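Local atomic coordinates of putative uncharacterized protein (Chaetomium thermophilum, PDB entry 5F5T), a protein that is probably required for pre-mRNA splicing, as a member of the PRP38 family of spliceosomal factors. Residues 187-190 and 191-195. Sequence-based numbering, arbitrary orientation.
Sequences RDIL and EDLDL
E191 meets R187 one helical turn earlier in the short helix 187-192, both through the backbone and through a salt bridge. Its amide nitrogen bonds to R187 O at 2.9 Å, and its side chain runs out extended beyond CG (chi2 178°), which brings OE2 to 2.7 Å from R187 NH1. The guanidinium and carboxylate planes stand 72° apart, and NH1 comes to OE2 from above the carboxylate plane. R187 NH1 also bonds to E197 O, and its NE pairs with E141. D192 continues the helical bonding, its amide donating to D188 O at 2.9 Å. The L193 amide follows with a bond to I189 O, while L193 CD2 lies in loose apolar contact with I189 CG2 at 4.2 Å. At D194 the chain turns to positive phi (66°) and the helix ends in a Schellman motif, in which D194 N bonds to E191 O at 3.1 Å and L195 N reaches back weakly to L190 O at 3.0 Å. L195 CD1 packs obliquely against L190 CD2, L190 being buried against helix 133-140. An alanine in place of R187 would probably leave the E191 and E141 carboxylates without this shared cationic mate and E197 O without this donor. R187 thus ties this surface helix to E141 and the following chain by charge and hydrogen bonding, whereas backbone bonds close its C-terminal end, with the L190–L195 apolar contact packed beside them.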
ATOM      1  N   ARG A 187       7.867  -5.416   8.570  1.00 72.38           N
ATOM      2  CA  ARG A 187       8.598  -4.271   9.096  1.00 73.56           C
ATOM      3  C   ARG A 187       9.420  -4.651  10.324  1.00 77.15           C
ATOM      4  O   ARG A 187      10.559  -4.204  10.476  1.00 78.22           O
ATOM      5  CB  ARG A 187       7.641  -3.130   9.438  1.00 64.98           C
ATOM      6  CG  ARG A 187       8.205  -1.758   9.118  1.00 74.57           C
ATOM      7  CD  ARG A 187       7.754  -0.711  10.119  1.00 66.64           C
ATOM      8  NE  ARG A 187       8.276   0.608   9.776  1.00 66.99           N
ATOM      9  CZ  ARG A 187       9.334   1.169  10.352  1.00 81.35           C
ATOM     10  NH1 ARG A 187       9.998   0.523  11.304  1.00 83.75           N
ATOM     11  NH2 ARG A 187       9.732   2.376   9.973  1.00 79.65           N
ATOM     12  N   ASP A 188       8.851  -5.486  11.189  1.00 63.42           N
ATOM     13  CA  ASP A 188       9.559  -5.920  12.389  1.00 74.25           C
ATOM     14  C   ASP A 188      10.813  -6.725  12.038  1.00 81.42           C
ATOM     15  O   ASP A 188      11.797  -6.695  12.775  1.00 91.92           O
ATOM     16  CB  ASP A 188       8.644  -6.739  13.307  1.00 77.88           C
ATOM     17  CG  ASP A 188       8.068  -7.957  12.625  1.00 84.08           C
ATOM     18  OD1 ASP A 188       8.084  -8.002  11.382  1.00 95.40           O
ATOM     19  OD2 ASP A 188       7.598  -8.870  13.336  1.00 94.96           O
ATOM     20  N   ILE A 189      10.769  -7.461  10.929  1.00 75.13           N
ATOM     21  CA  ILE A 189      11.947  -8.186  10.454  1.00 78.69           C
ATOM     22  C   ILE A 189      13.052  -7.200  10.076  1.00 86.94           C
ATOM     23  O   ILE A 189      14.210  -7.381  10.457  1.00 91.68           O
ATOM     24  CB  ILE A 189      11.618  -9.110   9.254  1.00 78.88           C
ATOM     25  CG1 ILE A 189      11.277 -10.523   9.738  1.00 82.38           C
ATOM     26  CG2 ILE A 189      12.818  -9.251   8.334  1.00 73.22           C
ATOM     27  CD1 ILE A 189      10.256 -10.585  10.848  1.00 91.94           C
ATOM     28  N   LEU A 190      12.686  -6.153   9.341  1.00 71.30           N
ATOM     29  CA  LEU A 190      13.635  -5.111   8.952  1.00 75.50           C
ATOM     30  C   LEU A 190      14.222  -4.418  10.179  1.00 84.32           C
ATOM     31  O   LEU A 190      15.416  -4.120  10.225  1.00 89.97           O
ATOM     32  CB  LEU A 190      12.951  -4.085   8.045  1.00 70.90           C
ATOM     33  CG  LEU A 190      12.467  -4.577   6.678  1.00 78.09           C
ATOM     34  CD1 LEU A 190      12.250  -3.422   5.713  1.00 79.68           C
ATOM     35  CD2 LEU A 190      13.459  -5.569   6.088  1.00 77.97           C
ATOM     36  N   GLU A 191      13.374  -4.182  11.176  1.00 80.26           N
ATOM     37  CA  GLU A 191      13.793  -3.534  12.412  1.00 77.14           C
ATOM     38  C   GLU A 191      14.777  -4.418  13.169  1.00 81.07           C
ATOM     39  O   GLU A 191      15.775  -3.942  13.712  1.00 86.78           O
ATOM     40  CB  GLU A 191      12.575  -3.215  13.287  1.00 78.98           C
ATOM     41  CG  GLU A 191      11.669  -2.139  12.706  1.00 92.88           C
ATOM     42  CD  GLU A 191      10.440  -1.862  13.559  1.00 98.26           C
ATOM     43  OE1 GLU A 191      10.500  -2.060  14.791  1.00 91.80           O
ATOM     44  OE2 GLU A 191       9.406  -1.452  12.988  1.00 99.77           O
ATOM     45  N   ASP A 192      14.488  -5.714  13.184  1.00 75.69           N
ATOM     46  CA  ASP A 192      15.363  -6.697  13.805  1.00 85.46           C
ATOM     47  C   ASP A 192      16.726  -6.725  13.118  1.00 95.00           C
ATOM     48  O   ASP A 192      17.759  -6.885  13.767  1.00106.58           O
ATOM     49  CB  ASP A 192      14.709  -8.081  13.763  1.00 93.68           C
ATOM     50  CG  ASP A 192      15.589  -9.161  14.356  1.00135.47           C
ATOM     51  OD1 ASP A 192      15.674  -9.244  15.599  1.00151.65           O
ATOM     52  OD2 ASP A 192      16.188  -9.934  13.578  1.00148.63           O
ATOM     53  N   LEU A 193      16.715  -6.571  11.797  1.00 97.77           N
ATOM     54  CA  LEU A 193      17.934  -6.547  10.990  1.00101.26           C
ATOM     55  C   LEU A 193      18.618  -5.178  10.948  1.00 95.00           C
ATOM     56  O   LEU A 193      19.592  -4.996  10.216  1.00103.69           O
ATOM     57  CB  LEU A 193      17.631  -7.016   9.562  1.00 97.53           C
ATOM     58  CG  LEU A 193      17.603  -8.521   9.258  1.00104.80           C
ATOM     59  CD1 LEU A 193      16.846  -9.334  10.300  1.00112.24           C
ATOM     60  CD2 LEU A 193      17.001  -8.745   7.879  1.00107.36           C
ATOM     61  N   ASP A 194      18.090  -4.225  11.715  1.00 90.19           N
ATOM     62  CA  ASP A 194      18.674  -2.883  11.849  1.00103.62           C
ATOM     63  C   ASP A 194      18.630  -2.069  10.556  1.00105.41           C
ATOM     64  O   ASP A 194      19.259  -1.015  10.457  1.00117.06           O
ATOM     65  CB  ASP A 194      20.125  -2.966  12.337  1.00112.29           C
ATOM     66  CG  ASP A 194      20.228  -3.188  13.831  1.00134.94           C
ATOM     67  OD1 ASP A 194      19.189  -3.458  14.469  1.00128.38           O
ATOM     68  OD2 ASP A 194      21.355  -3.097  14.364  1.00151.23           O
ATOM     69  N   LEU A 195      17.894  -2.558   9.565  1.00 88.99           N
ATOM     70  CA  LEU A 195      17.659  -1.784   8.356  1.00 87.24           C
ATOM     71  C   LEU A 195      16.725  -0.610   8.625  1.00 90.01           C
ATOM     72  O   LEU A 195      16.860   0.452   8.020  1.00106.54           O
ATOM     73  CB  LEU A 195      17.089  -2.684   7.259  1.00 80.30           C
ATOM     74  CG  LEU A 195      17.948  -3.917   6.966  1.00 93.66           C
ATOM     75  CD1 LEU A 195      17.236  -4.865   6.014  1.00 91.21           C
ATOM     76  CD2 LEU A 195      19.303  -3.503   6.407  1.00 78.54           C
TER